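Local coordinates for protein racemase (Pseudovibrio sp. JE062, PDB 3MKC) that belongs to the enolase superfamily, pairing a mandelate racemase/muconate lactonizing enzyme-type N-terminal domain with a C-terminal TIM-barrel-like domain, and is named a racemase, at residues F270-W275 with L284-N289; E302-N307 with V332-Y337; A152-A157 with A192-E197; K159-L164 with R196-I201. All coordinates share one frame; numbering follows the deposited sequence.

Contact 1 (F270-W275 with L284-N289); sequences FEAEEW and LQSDYN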
loop_
_atom_site.group_PDB
_atom_site.type_symbol
_atom_site.label_atom_id
_atom_site.label_comp_id
_atom_site.label_asym_id
_atom_site.label_seq_id
_atom_site.Cartn_x
_atom_site.Cartn_y
_atom_site.Cartn_z
ATOM N N PHE A 270 -10.481 -10.722 -6.244
ATOM C CA PHE A 270 -10.644 -11.616 -7.389
ATOM C C PHE A 270 -9.347 -11.726 -8.178
ATOM O O PHE A 270 -8.971 -12.812 -8.637
ATOM C CB PHE A 270 -11.781 -11.105 -8.272
ATOM C CG PHE A 270 -13.076 -10.941 -7.524
ATOM C CD1 PHE A 270 -13.649 -12.024 -6.871
ATOM C CD2 PHE A 270 -13.693 -9.701 -7.429
ATOM C CE1 PHE A 270 -14.819 -11.879 -6.129
ATOM C CE2 PHE A 270 -14.860 -9.544 -6.690
ATOM C CZ PHE A 270 -15.425 -10.629 -6.038
ATOM N N GLU A 271 -8.667 -10.599 -8.356
ATOM C CA GLU A 271 -7.400 -10.623 -9.069
ATOM C C GLU A 271 -6.380 -11.256 -8.142
ATOM O O GLU A 271 -5.539 -12.027 -8.583
ATOM C CB GLU A 271 -6.948 -9.207 -9.464
ATOM C CG GLU A 271 -7.797 -8.626 -10.586
ATOM C CD GLU A 271 -7.223 -7.369 -11.202
ATOM O OE1 GLU A 271 -6.121 -6.930 -10.798
ATOM O OE2 GLU A 271 -7.886 -6.818 -12.109
ATOM N N ALA A 272 -6.462 -10.933 -6.856
ATOM C CA ALA A 272 -5.524 -11.505 -5.897
ATOM C C ALA A 272 -5.602 -13.034 -5.887
ATOM O O ALA A 272 -4.583 -13.710 -5.838
ATOM C CB ALA A 272 -5.792 -10.961 -4.492
ATOM N N GLU A 273 -6.815 -13.575 -5.931
ATOM C CA GLU A 273 -6.975 -15.020 -5.917
ATOM C C GLU A 273 -6.280 -15.642 -7.123
ATOM O O GLU A 273 -5.655 -16.694 -7.003
ATOM C CB GLU A 273 -8.463 -15.394 -5.917
ATOM C CG GLU A 273 -8.734 -16.894 -5.885
ATOM C CD GLU A 273 -8.638 -17.538 -7.260
ATOM O OE1 GLU A 273 -9.178 -16.954 -8.225
ATOM O OE2 GLU A 273 -8.036 -18.632 -7.377
ATOM N N GLU A 274 -6.378 -14.990 -8.282
ATOM C CA GLU A 274 -5.744 -15.523 -9.485
ATOM C C GLU A 274 -4.220 -15.471 -9.322
ATOM O O GLU A 274 -3.507 -16.367 -9.772
ATOM C CB GLU A 274 -6.197 -14.730 -10.723
ATOM C CG GLU A 274 -5.609 -15.234 -12.029
ATOM C CD GLU A 274 -6.125 -14.487 -13.251
ATOM O OE1 GLU A 274 -6.482 -13.293 -13.126
ATOM O OE2 GLU A 274 -6.153 -15.093 -14.347
ATOM N N TRP A 275 -3.714 -14.424 -8.680
ATOM C CA TRP A 275 -2.272 -14.353 -8.460
ATOM C C TRP A 275 -1.836 -15.515 -7.577
ATOM O O TRP A 275 -0.767 -16.084 -7.763
ATOM C CB TRP A 275 -1.883 -13.051 -7.775
ATOM C CG TRP A 275 -1.691 -11.925 -8.726
ATOM C CD1 TRP A 275 -2.610 -10.979 -9.069
ATOM C CD2 TRP A 275 -0.499 -11.620 -9.458
ATOM N NE1 TRP A 275 -2.061 -10.095 -9.969
ATOM C CE2 TRP A 275 -0.766 -10.466 -10.225
ATOM C CE3 TRP A 275 0.771 -12.210 -9.542
ATOM C CZ2 TRP A 275 0.191 -9.886 -11.066
ATOM C CZ3 TRP A 275 1.726 -11.633 -10.385
ATOM C CH2 TRP A 275 1.428 -10.483 -11.134
ATOM N N LEU A 284 1.777 -11.164 -1.984
ATOM C CA LEU A 284 0.898 -10.243 -2.699
ATOM C C LEU A 284 1.151 -8.813 -2.235
ATOM O O LEU A 284 1.338 -8.564 -1.046
ATOM C CB LEU A 284 -0.562 -10.593 -2.428
ATOM C CG LEU A 284 -1.015 -11.973 -2.911
ATOM C CD1 LEU A 284 -2.403 -12.248 -2.361
ATOM C CD2 LEU A 284 -1.022 -12.021 -4.442
ATOM N N GLN A 285 1.115 -7.873 -3.175
ATOM C CA GLN A 285 1.365 -6.478 -2.853
ATOM C C GLN A 285 0.194 -5.537 -3.149
ATOM O O GLN A 285 0.397 -4.340 -3.382
ATOM C CB GLN A 285 2.624 -6.009 -3.587
ATOM C CG GLN A 285 3.836 -6.879 -3.257
ATOM C CD GLN A 285 5.094 -6.476 -4.001
ATOM O OE1 GLN A 285 5.084 -6.312 -5.217
ATOM N NE2 GLN A 285 6.193 -6.328 -3.268
ATOM N N SER A 286 -1.023 -6.081 -3.136
ATOM C CA SER A 286 -2.225 -5.282 -3.378
ATOM C C SER A 286 -2.156 -4.013 -2.523
ATOM O O SER A 286 -1.883 -4.073 -1.327
ATOM C CB SER A 286 -3.463 -6.098 -3.024
ATOM O OG SER A 286 -3.435 -7.341 -3.707
ATOM N N ASP A 287 -2.428 -2.872 -3.147
ATOM C CA ASP A 287 -2.333 -1.559 -2.492
ATOM C C ASP A 287 -3.577 -1.076 -1.744
ATOM O O ASP A 287 -4.694 -1.226 -2.219
ATOM C CB ASP A 287 -1.947 -0.526 -3.555
ATOM C CG ASP A 287 -1.466 0.787 -2.966
ATOM O OD1 ASP A 287 -2.047 1.265 -1.975
ATOM O OD2 ASP A 287 -0.503 1.350 -3.523
ATOM N N TYR A 288 -3.357 -0.471 -0.578
ATOM C CA TYR A 288 -4.430 0.063 0.257
ATOM C C TYR A 288 -5.361 0.982 -0.511
ATOM O O TYR A 288 -6.585 0.879 -0.412
ATOM C CB TYR A 288 -3.856 0.888 1.415
ATOM C CG TYR A 288 -2.849 0.179 2.279
ATOM C CD1 TYR A 288 -3.253 -0.571 3.383
ATOM C CD2 TYR A 288 -1.487 0.257 1.995
ATOM C CE1 TYR A 288 -2.327 -1.227 4.184
ATOM C CE2 TYR A 288 -0.552 -0.396 2.790
ATOM C CZ TYR A 288 -0.979 -1.140 3.881
ATOM O OH TYR A 288 -0.058 -1.820 4.650
ATOM N N ASN A 289 -4.769 1.901 -1.263
ATOM C CA ASN A 289 -5.546 2.890 -1.991
ATOM C C ASN A 289 -5.885 2.520 -3.427
ATOM O O ASN A 289 -6.270 3.385 -4.221
ATOM C CB ASN A 289 -4.815 4.240 -1.950
ATOM C CG ASN A 289 -3.371 4.138 -2.408
ATOM O OD1 ASN A 289 -3.094 3.697 -3.525
ATOM N ND2 ASN A 289 -2.439 4.544 -1.540
#
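L284, at the end of the short strand 283-284, packs against A272 and W275 of helix 268-277 in a small, wholly buried apolar contact between a barrel helix and the strand that follows it, within the enolase C-terminal domain. The closest approach is made by one methyl: L284 CD2 lies 3.6 Å from W275 CB, at the root of the indole rather than on its ring system, which it meets only obliquely. With its CG anti to the carbonyl carbon (chi1 -63°), the leucine sends both methyls toward the helix, although its CB starts out to one side. The second methyl serves the preceding helical turn, where L284 CD1 comes to 4.2 Å from A272 CB. S286 OG stands 4.4 Å from A272 CB, and no hydrogen bond joins the segments. W275 turns its indole away from the leucine, and the rings of H243 and H249 meet it edge-to-face. Beyond S286 the chain is shaped by an Asx turn, in which the N of N289 donates to D287 OD1 at 2.9 Å, the donor lying 34° out of the carboxylate plane. Helix 293-306 covers the same apolar patch, I300 touching L284 and M303 touching A272, while L246 of helix 246-255 lies against W275 and backbone hydrogen bonds join L284 to Q310 and M312.

Contact 2 (E302-N307 with V332-Y337); sequences EMATAN and VGNAPY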
loop_
_atom_site.group_PDB
_atom_site.type_symbol
_atom_site.label_atom_id
_atom_site.label_comp_id
_atom_site.label_asym_id
_atom_site.label_seq_id
_atom_site.Cartn_x
_atom_site.Cartn_y
_atom_site.Cartn_z
ATOM N N GLU A 302 -6.643 -12.980 4.613
ATOM C CA GLU A 302 -7.110 -14.206 5.245
ATOM C C GLU A 302 -7.070 -15.323 4.219
ATOM O O GLU A 302 -6.771 -16.460 4.557
ATOM C CB GLU A 302 -8.520 -14.022 5.824
ATOM C CG GLU A 302 -8.552 -12.969 6.942
ATOM C CD GLU A 302 -9.846 -12.948 7.755
ATOM O OE1 GLU A 302 -10.914 -13.332 7.231
ATOM O OE2 GLU A 302 -9.790 -12.521 8.926
HETATM N N MSE A 303 -7.349 -14.984 2.963
HETATM C CA MSE A 303 -7.304 -15.971 1.880
HETATM C C MSE A 303 -5.843 -16.357 1.660
HETATM O O MSE A 303 -5.505 -17.530 1.462
HETATM C CB MSE A 303 -7.880 -15.374 0.587
HETATM C CG MSE A 303 -7.605 -16.212 -0.686
HETATM SE SE MSE A 303 -8.401 -15.579 -2.325
HETATM C CE MSE A 303 -7.612 -13.873 -2.357
ATOM N N ALA A 304 -4.983 -15.348 1.698
ATOM C CA ALA A 304 -3.556 -15.557 1.498
ATOM C C ALA A 304 -2.997 -16.482 2.576
ATOM O O ALA A 304 -2.305 -17.447 2.276
ATOM C CB ALA A 304 -2.830 -14.223 1.523
ATOM N N THR A 305 -3.307 -16.187 3.832
ATOM C CA THR A 305 -2.816 -17.017 4.926
ATOM C C THR A 305 -3.195 -18.486 4.723
ATOM O O THR A 305 -2.377 -19.386 4.929
ATOM C CB THR A 305 -3.373 -16.518 6.259
ATOM O OG1 THR A 305 -2.824 -15.221 6.536
ATOM C CG2 THR A 305 -3.034 -17.482 7.390
ATOM N N ALA A 306 -4.431 -18.724 4.302
ATOM C CA ALA A 306 -4.895 -20.093 4.089
ATOM C C ALA A 306 -4.097 -20.771 2.975
ATOM O O ALA A 306 -3.971 -21.991 2.951
ATOM C CB ALA A 306 -6.386 -20.089 3.742
ATOM N N ASN A 307 -3.565 -19.976 2.054
ATOM C CA ASN A 307 -2.796 -20.507 0.926
ATOM C C ASN A 307 -1.280 -20.340 1.089
ATOM O O ASN A 307 -0.531 -20.466 0.117
ATOM C CB ASN A 307 -3.262 -19.832 -0.368
ATOM C CG ASN A 307 -4.635 -20.309 -0.811
ATOM O OD1 ASN A 307 -4.764 -21.373 -1.424
ATOM N ND2 ASN A 307 -5.670 -19.533 -0.497
ATOM N N VAL A 332 -4.249 -7.140 10.755
ATOM C CA VAL A 332 -4.419 -7.994 9.579
ATOM C C VAL A 332 -3.162 -8.668 9.051
ATOM O O VAL A 332 -3.205 -9.834 8.649
ATOM C CB VAL A 332 -5.032 -7.173 8.423
ATOM C CG1 VAL A 332 -5.437 -8.090 7.277
ATOM C CG2 VAL A 332 -6.226 -6.372 8.938
ATOM N N GLY A 333 -2.054 -7.930 9.036
ATOM C CA GLY A 333 -0.793 -8.451 8.528
ATOM C C GLY A 333 -0.442 -9.874 8.911
ATOM O O GLY A 333 -0.614 -10.283 10.062
ATOM N N ASN A 334 0.056 -10.636 7.941
ATOM C CA ASN A 334 0.436 -12.021 8.183
ATOM C C ASN A 334 1.910 -12.254 7.873
ATOM O O ASN A 334 2.364 -13.399 7.836
ATOM C CB ASN A 334 -0.428 -12.974 7.345
ATOM C CG ASN A 334 -0.073 -12.952 5.864
ATOM O OD1 ASN A 334 0.729 -12.142 5.414
ATOM N ND2 ASN A 334 -0.688 -13.847 5.100
ATOM N N ALA A 335 2.651 -11.166 7.668
ATOM C CA ALA A 335 4.072 -11.258 7.342
ATOM C C ALA A 335 4.957 -10.516 8.339
ATOM O O ALA A 335 4.477 -9.692 9.111
ATOM C CB ALA A 335 4.311 -10.722 5.935
ATOM N N PRO A 336 6.273 -10.799 8.328
ATOM C CA PRO A 336 7.218 -10.147 9.246
ATOM C C PRO A 336 7.358 -8.645 9.035
ATOM O O PRO A 336 7.685 -7.908 9.967
ATOM C CB PRO A 336 8.544 -10.858 8.960
ATOM C CG PRO A 336 8.140 -12.164 8.354
ATOM C CD PRO A 336 6.967 -11.792 7.492
ATOM N N TYR A 337 7.136 -8.197 7.804
ATOM C CA TYR A 337 7.264 -6.784 7.474
ATOM C C TYR A 337 6.102 -6.321 6.601
ATOM O O TYR A 337 5.260 -7.122 6.188
ATOM C CB TYR A 337 8.563 -6.538 6.701
ATOM C CG TYR A 337 9.792 -7.184 7.304
ATOM C CD1 TYR A 337 10.308 -6.745 8.520
ATOM C CD2 TYR A 337 10.451 -8.223 6.642
ATOM C CE1 TYR A 337 11.449 -7.318 9.065
ATOM C CE2 TYR A 337 11.597 -8.807 7.178
ATOM C CZ TYR A 337 12.091 -8.347 8.390
ATOM O OH TYR A 337 13.224 -8.907 8.929
#
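The last turn of helix 293-306 approaches the loop after helix 319-331 most closely at T305 and N334, whose CA atoms are 6.8 Å apart. One hydrogen bond carries the contact: N334 ND2 donates to T305 OG1 over 2.9 Å, with an N-H...O angle of 162° and the hydroxyl oxygen only 9° out of the amide plane. The two side chains pass one another running opposite ways, and N334 CB lies 3.4 Å from T305 OG1. N334 points its CB toward the helix and holds CG between its backbone N and carbonyl carbon (chi1 73°). A304 CB adds a looser touch, 4.2 Å from N334 ND2. Three further bonds fix these groups: N334 ND2 also donates to the carbonyl of V309, N334 OD1 accepts from the N of V311, and T305 OG1 is bonded to T301 O, so the amide is held at both ends. At the helix terminus N307 ND2 reaches back to M303 O at 2.8 Å. N334 thus joins the end of helix 293-306 to strand 310-311, which A304 also touches through V311, while selenomethionine M303 faces helix 268-277.

Contact 3 (A152-A157 with A192-E197); sequences ASLDVA and AYYLRE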
loop_
_atom_site.group_PDB
_atom_site.type_symbol
_atom_site.label_atom_id
_atom_site.label_comp_id
_atom_site.label_asym_id
_atom_site.label_seq_id
_atom_site.Cartn_x
_atom_site.Cartn_y
_atom_site.Cartn_z
ATOM N N ALA A 152 20.544 6.206 -14.009
ATOM C CA ALA A 152 21.996 6.185 -13.819
ATOM C C ALA A 152 22.785 4.989 -14.301
ATOM O O ALA A 152 22.290 4.109 -15.015
ATOM C CB ALA A 152 22.310 6.421 -12.345
ATOM N N SER A 153 24.055 5.008 -13.909
ATOM C CA SER A 153 25.036 3.986 -14.254
ATOM C C SER A 153 25.369 3.172 -13.015
ATOM O O SER A 153 25.139 3.624 -11.903
ATOM C CB SER A 153 26.314 4.646 -14.792
ATOM O OG SER A 153 27.383 4.498 -13.868
ATOM N N LEU A 154 25.924 1.978 -13.207
ATOM C CA LEU A 154 26.252 1.107 -12.077
ATOM C C LEU A 154 26.919 1.812 -10.892
ATOM O O LEU A 154 26.410 1.770 -9.768
ATOM C CB LEU A 154 27.121 -0.074 -12.535
ATOM C CG LEU A 154 26.373 -1.154 -13.320
ATOM C CD1 LEU A 154 27.354 -2.188 -13.845
ATOM C CD2 LEU A 154 25.330 -1.811 -12.410
ATOM N N ASP A 155 28.052 2.462 -11.141
ATOM C CA ASP A 155 28.774 3.166 -10.085
ATOM C C ASP A 155 27.947 4.259 -9.415
ATOM O O ASP A 155 27.933 4.377 -8.190
ATOM C CB ASP A 155 30.067 3.766 -10.649
ATOM C CG ASP A 155 31.306 3.127 -10.057
ATOM O OD1 ASP A 155 31.620 3.410 -8.872
ATOM O OD2 ASP A 155 31.960 2.328 -10.768
ATOM N N VAL A 156 27.267 5.060 -10.222
ATOM C CA VAL A 156 26.440 6.144 -9.710
ATOM C C VAL A 156 25.282 5.632 -8.863
ATOM O O VAL A 156 24.976 6.186 -7.807
ATOM C CB VAL A 156 25.872 6.990 -10.863
ATOM C CG1 VAL A 156 24.892 8.032 -10.319
ATOM C CG2 VAL A 156 27.013 7.668 -11.616
ATOM N N ALA A 157 24.632 4.574 -9.330
ATOM C CA ALA A 157 23.513 4.003 -8.598
ATOM C C ALA A 157 23.974 3.501 -7.233
ATOM O O ALA A 157 23.349 3.782 -6.210
ATOM C CB ALA A 157 22.901 2.861 -9.396
ATOM N N ALA A 192 23.092 -8.484 -11.452
ATOM C CA ALA A 192 23.528 -9.410 -10.417
ATOM C C ALA A 192 24.681 -8.772 -9.644
ATOM O O ALA A 192 24.739 -8.842 -8.417
ATOM C CB ALA A 192 23.973 -10.716 -11.036
ATOM N N TYR A 193 25.597 -8.155 -10.383
ATOM C CA TYR A 193 26.754 -7.486 -9.799
ATOM C C TYR A 193 26.261 -6.403 -8.852
ATOM O O TYR A 193 26.698 -6.302 -7.703
ATOM C CB TYR A 193 27.606 -6.853 -10.907
ATOM C CG TYR A 193 28.634 -5.875 -10.388
ATOM C CD1 TYR A 193 29.757 -6.320 -9.695
ATOM C CD2 TYR A 193 28.456 -4.503 -10.549
ATOM C CE1 TYR A 193 30.681 -5.420 -9.170
ATOM C CE2 TYR A 193 29.374 -3.591 -10.025
ATOM C CZ TYR A 193 30.481 -4.060 -9.338
ATOM O OH TYR A 193 31.385 -3.171 -8.807
ATOM N N TYR A 194 25.334 -5.603 -9.361
ATOM C CA TYR A 194 24.721 -4.504 -8.628
ATOM C C TYR A 194 24.173 -4.944 -7.273
ATOM O O TYR A 194 24.516 -4.382 -6.232
ATOM C CB TYR A 194 23.595 -3.932 -9.491
ATOM C CG TYR A 194 22.738 -2.864 -8.864
ATOM C CD1 TYR A 194 23.270 -1.631 -8.507
ATOM C CD2 TYR A 194 21.368 -3.066 -8.690
ATOM C CE1 TYR A 194 22.457 -0.618 -8.001
ATOM C CE2 TYR A 194 20.551 -2.064 -8.189
ATOM C CZ TYR A 194 21.099 -0.844 -7.848
ATOM O OH TYR A 194 20.285 0.151 -7.366
ATOM N N LEU A 195 23.312 -5.953 -7.294
ATOM C CA LEU A 195 22.707 -6.447 -6.073
ATOM C C LEU A 195 23.748 -7.035 -5.138
ATOM O O LEU A 195 23.594 -6.989 -3.927
ATOM C CB LEU A 195 21.633 -7.482 -6.412
ATOM C CG LEU A 195 20.492 -6.922 -7.272
ATOM C CD1 LEU A 195 19.475 -8.021 -7.564
ATOM C CD2 LEU A 195 19.818 -5.763 -6.548
ATOM N N ARG A 196 24.816 -7.588 -5.700
ATOM C CA ARG A 196 25.862 -8.157 -4.868
ATOM C C ARG A 196 26.594 -7.042 -4.134
ATOM O O ARG A 196 26.986 -7.199 -2.974
ATOM C CB ARG A 196 26.843 -8.959 -5.721
ATOM C CG ARG A 196 26.327 -10.332 -6.088
ATOM C CD ARG A 196 27.238 -11.049 -7.071
ATOM N NE ARG A 196 26.778 -12.414 -7.290
ATOM C CZ ARG A 196 26.705 -13.322 -6.325
ATOM N NH1 ARG A 196 27.071 -13.004 -5.090
ATOM N NH2 ARG A 196 26.251 -14.542 -6.584
ATOM N N GLU A 197 26.768 -5.910 -4.808
ATOM C CA GLU A 197 27.461 -4.781 -4.198
ATOM C C GLU A 197 26.613 -4.143 -3.110
ATOM O O GLU A 197 27.123 -3.781 -2.052
ATOM C CB GLU A 197 27.827 -3.735 -5.255
ATOM C CG GLU A 197 28.818 -4.245 -6.281
ATOM C CD GLU A 197 30.095 -4.763 -5.646
ATOM O OE1 GLU A 197 30.838 -3.951 -5.053
ATOM O OE2 GLU A 197 30.352 -5.984 -5.735
#
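L154 reaches between Y193 and Y194 where helices 154-170 and 188-202 meet, two neighbouring helices on the outside of the TIM-barrel-like domain. Its two methyls divide the work: CD1 approaches Y193 CD2 at 4.2 Å, and CD2 lies 4.0 Å from Y194 CB. The leucine runs aslant to both tyrosines, meeting neither ring squarely on a face or an edge. Three residues further along the same helix, A157 continues the apolar surface, pointing its CB toward helix 188-202 to come within 3.8 Å of Y194 CE1. Within these segments Y194 is touched twice, at CB by L154 and at CE1 by A157. Both tyrosines carry CG anti to the backbone N (chi1 166° in Y193, 174° in Y194), yet their different positions round the helix send the rings along separate paths. That of Y194 runs inward, where its hydroxyl is hydrogen-bonded to C179 O at the end of strand 175-179; this bond fixes the far end of a largely buried ring. Y193 remains at the exposed margin. In the next shell W186 meets the Y194 ring with the planes at about 60° and also touches L154 and A157, while I158 touches both tyrosines from helix 154-170. Also on helix 188-202, R196 forms a salt bridge with D231. The Y193 ring is backed from within its own helix by E197, whose CG lies 3.5 Å above the ring plane, offset toward the rim.

Contact 4 (K159-L164 with R196-I201); sequences KGYAPL and RELRGI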
loop_
_atom_site.group_PDB
_atom_site.type_symbol
_atom_site.label_atom_id
_atom_site.label_comp_id
_atom_site.label_asym_id
_atom_site.label_seq_id
_atom_site.Cartn_x
_atom_site.Cartn_y
_atom_site.Cartn_z
ATOM N N LYS A 159 26.808 4.247 -5.429
ATOM C CA LYS A 159 27.235 5.334 -4.559
ATOM C C LYS A 159 26.021 6.006 -3.937
ATOM O O LYS A 159 26.016 6.313 -2.745
ATOM C CB LYS A 159 28.055 6.352 -5.352
ATOM N N GLY A 160 24.988 6.220 -4.748
ATOM C CA GLY A 160 23.778 6.855 -4.254
ATOM C C GLY A 160 23.050 6.066 -3.179
ATOM O O GLY A 160 22.483 6.640 -2.244
ATOM N N TYR A 161 23.049 4.745 -3.305
ATOM C CA TYR A 161 22.376 3.904 -2.326
ATOM C C TYR A 161 23.161 3.758 -1.024
ATOM O O TYR A 161 22.578 3.723 0.059
ATOM C CB TYR A 161 22.112 2.517 -2.923
ATOM C CG TYR A 161 20.698 2.326 -3.418
ATOM C CD1 TYR A 161 19.637 2.183 -2.520
ATOM C CD2 TYR A 161 20.411 2.317 -4.781
ATOM C CE1 TYR A 161 18.322 2.039 -2.970
ATOM C CE2 TYR A 161 19.104 2.174 -5.243
ATOM C CZ TYR A 161 18.066 2.037 -4.330
ATOM O OH TYR A 161 16.771 1.914 -4.784
ATOM N N ALA A 162 24.483 3.685 -1.139
ATOM C CA ALA A 162 25.357 3.506 0.020
ATOM C C ALA A 162 24.969 4.267 1.287
ATOM O O ALA A 162 24.759 3.658 2.338
ATOM C CB ALA A 162 26.806 3.829 -0.369
ATOM N N PRO A 163 24.870 5.605 1.216
ATOM C CA PRO A 163 24.505 6.362 2.416
ATOM C C PRO A 163 23.117 6.040 2.960
ATOM O O PRO A 163 22.882 6.131 4.167
ATOM C CB PRO A 163 24.648 7.817 1.964
ATOM C CG PRO A 163 24.321 7.749 0.516
ATOM C CD PRO A 163 25.059 6.509 0.069
ATOM N N LEU A 164 22.198 5.671 2.072
ATOM C CA LEU A 164 20.848 5.322 2.502
ATOM C C LEU A 164 20.899 4.006 3.260
ATOM O O LEU A 164 20.257 3.848 4.297
ATOM C CB LEU A 164 19.909 5.196 1.298
ATOM C CG LEU A 164 19.589 6.493 0.547
ATOM C CD1 LEU A 164 18.691 6.206 -0.645
ATOM C CD2 LEU A 164 18.913 7.467 1.493
ATOM N N ARG A 196 24.816 -7.588 -5.700
ATOM C CA ARG A 196 25.862 -8.157 -4.868
ATOM C C ARG A 196 26.594 -7.042 -4.134
ATOM O O ARG A 196 26.986 -7.199 -2.974
ATOM C CB ARG A 196 26.843 -8.959 -5.721
ATOM C CG ARG A 196 26.327 -10.332 -6.088
ATOM C CD ARG A 196 27.238 -11.049 -7.071
ATOM N NE ARG A 196 26.778 -12.414 -7.290
ATOM C CZ ARG A 196 26.705 -13.322 -6.325
ATOM N NH1 ARG A 196 27.071 -13.004 -5.090
ATOM N NH2 ARG A 196 26.251 -14.542 -6.584
ATOM N N GLU A 197 26.768 -5.910 -4.808
ATOM C CA GLU A 197 27.461 -4.781 -4.198
ATOM C C GLU A 197 26.613 -4.143 -3.110
ATOM O O GLU A 197 27.123 -3.781 -2.052
ATOM C CB GLU A 197 27.827 -3.735 -5.255
ATOM C CG GLU A 197 28.818 -4.245 -6.281
ATOM C CD GLU A 197 30.095 -4.763 -5.646
ATOM O OE1 GLU A 197 30.838 -3.951 -5.053
ATOM O OE2 GLU A 197 30.352 -5.984 -5.735
ATOM N N LEU A 198 25.316 -4.013 -3.367
ATOM C CA LEU A 198 24.422 -3.413 -2.387
ATOM C C LEU A 198 24.302 -4.297 -1.158
ATOM O O LEU A 198 24.263 -3.802 -0.030
ATOM C CB LEU A 198 23.041 -3.174 -3.002
ATOM C CG LEU A 198 22.999 -2.172 -4.155
ATOM C CD1 LEU A 198 21.559 -1.933 -4.581
ATOM C CD2 LEU A 198 23.634 -0.859 -3.713
ATOM N N ARG A 199 24.239 -5.608 -1.374
ATOM C CA ARG A 199 24.145 -6.544 -0.265
ATOM C C ARG A 199 25.454 -6.507 0.518
ATOM O O ARG A 199 25.464 -6.665 1.739
ATOM C CB ARG A 199 23.888 -7.962 -0.780
ATOM C CG ARG A 199 24.009 -9.041 0.292
ATOM C CD ARG A 199 23.088 -8.758 1.468
ATOM N NE ARG A 199 21.942 -9.660 1.509
ATOM C CZ ARG A 199 20.992 -9.616 2.435
ATOM N NH1 ARG A 199 21.043 -8.709 3.402
ATOM N NH2 ARG A 199 19.992 -10.490 2.403
ATOM N N GLY A 200 26.556 -6.298 -0.196
ATOM C CA GLY A 200 27.854 -6.234 0.454
ATOM C C GLY A 200 27.911 -5.051 1.401
ATOM O O GLY A 200 28.452 -5.147 2.499
ATOM N N ILE A 201 27.342 -3.931 0.964
ATOM C CA ILE A 201 27.299 -2.708 1.758
ATOM C C ILE A 201 26.358 -2.867 2.948
ATOM O O ILE A 201 26.717 -2.570 4.085
ATOM C CB ILE A 201 26.788 -1.514 0.915
ATOM C CG1 ILE A 201 27.751 -1.234 -0.233
ATOM C CG2 ILE A 201 26.598 -0.285 1.802
ATOM C CD1 ILE A 201 27.271 -0.153 -1.183
#
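Y161 meets L198 across the gap between helices 154-170 and 188-202, and its side chain can be followed from the backbone inward. CB, directed toward the facing helix, does the touching and lies 3.8 Å from L198 CD2. The ring beyond is met obliquely by the same methyl, and the side chain also touches Y145, P146 and V178. At the tip, OH is hydrogen-bonded to L144 O and to the backbone N of C179, so a buried hydroxyl is tied to the chain at two points. L198 reaches the tyrosine with CG anti to its own carbonyl carbon (chi1 -64°), which carries CD2 across from a CB that starts out to one side. One residue on, A162 and I201 make the closest backbone approach, 6.7 Å between CA atoms, with the isoleucine directed toward the alanine's helix. There the end of the extended isoleucine chain, CD1, comes to 4.1 Å from A162 CB. No hydrogen bond joins the segments, and the contact is purely apolar. Helix 154-170 is kinked at P163 and L164: the proline has no N-H to give, and L164 N makes only a weak bond to Y161 O. Beneath the helix pair, L198 rests on V178 of strand 175-179 and M208 of strand 207-211, while I201 also packs on I158, L165 and E166.

In the fold
From the N terminus, helix 154-170 leads through strand 175-179 to helix 188-202, and contacts 3 and 4 close that excursion twice. They lie on the same helix pair, with centres 8 Å apart and R196 and E197 shared; the two cross along the chain, contact 4 opening inside contact 3 and ending beyond it, and Y194 OH packs against Y161 CE2. Further on, contact 1 closes the short link from helix 268-277 to the loop after strand 283-284, and only then does contact 2 open, joining helix 293-306 to the loop after helix 319-331. These two adjoin through M303, which packs on A272 and E273. The pairs occupy separate parts of the barrel domain, the centres of contacts 1 and 3 about 31 Å apart.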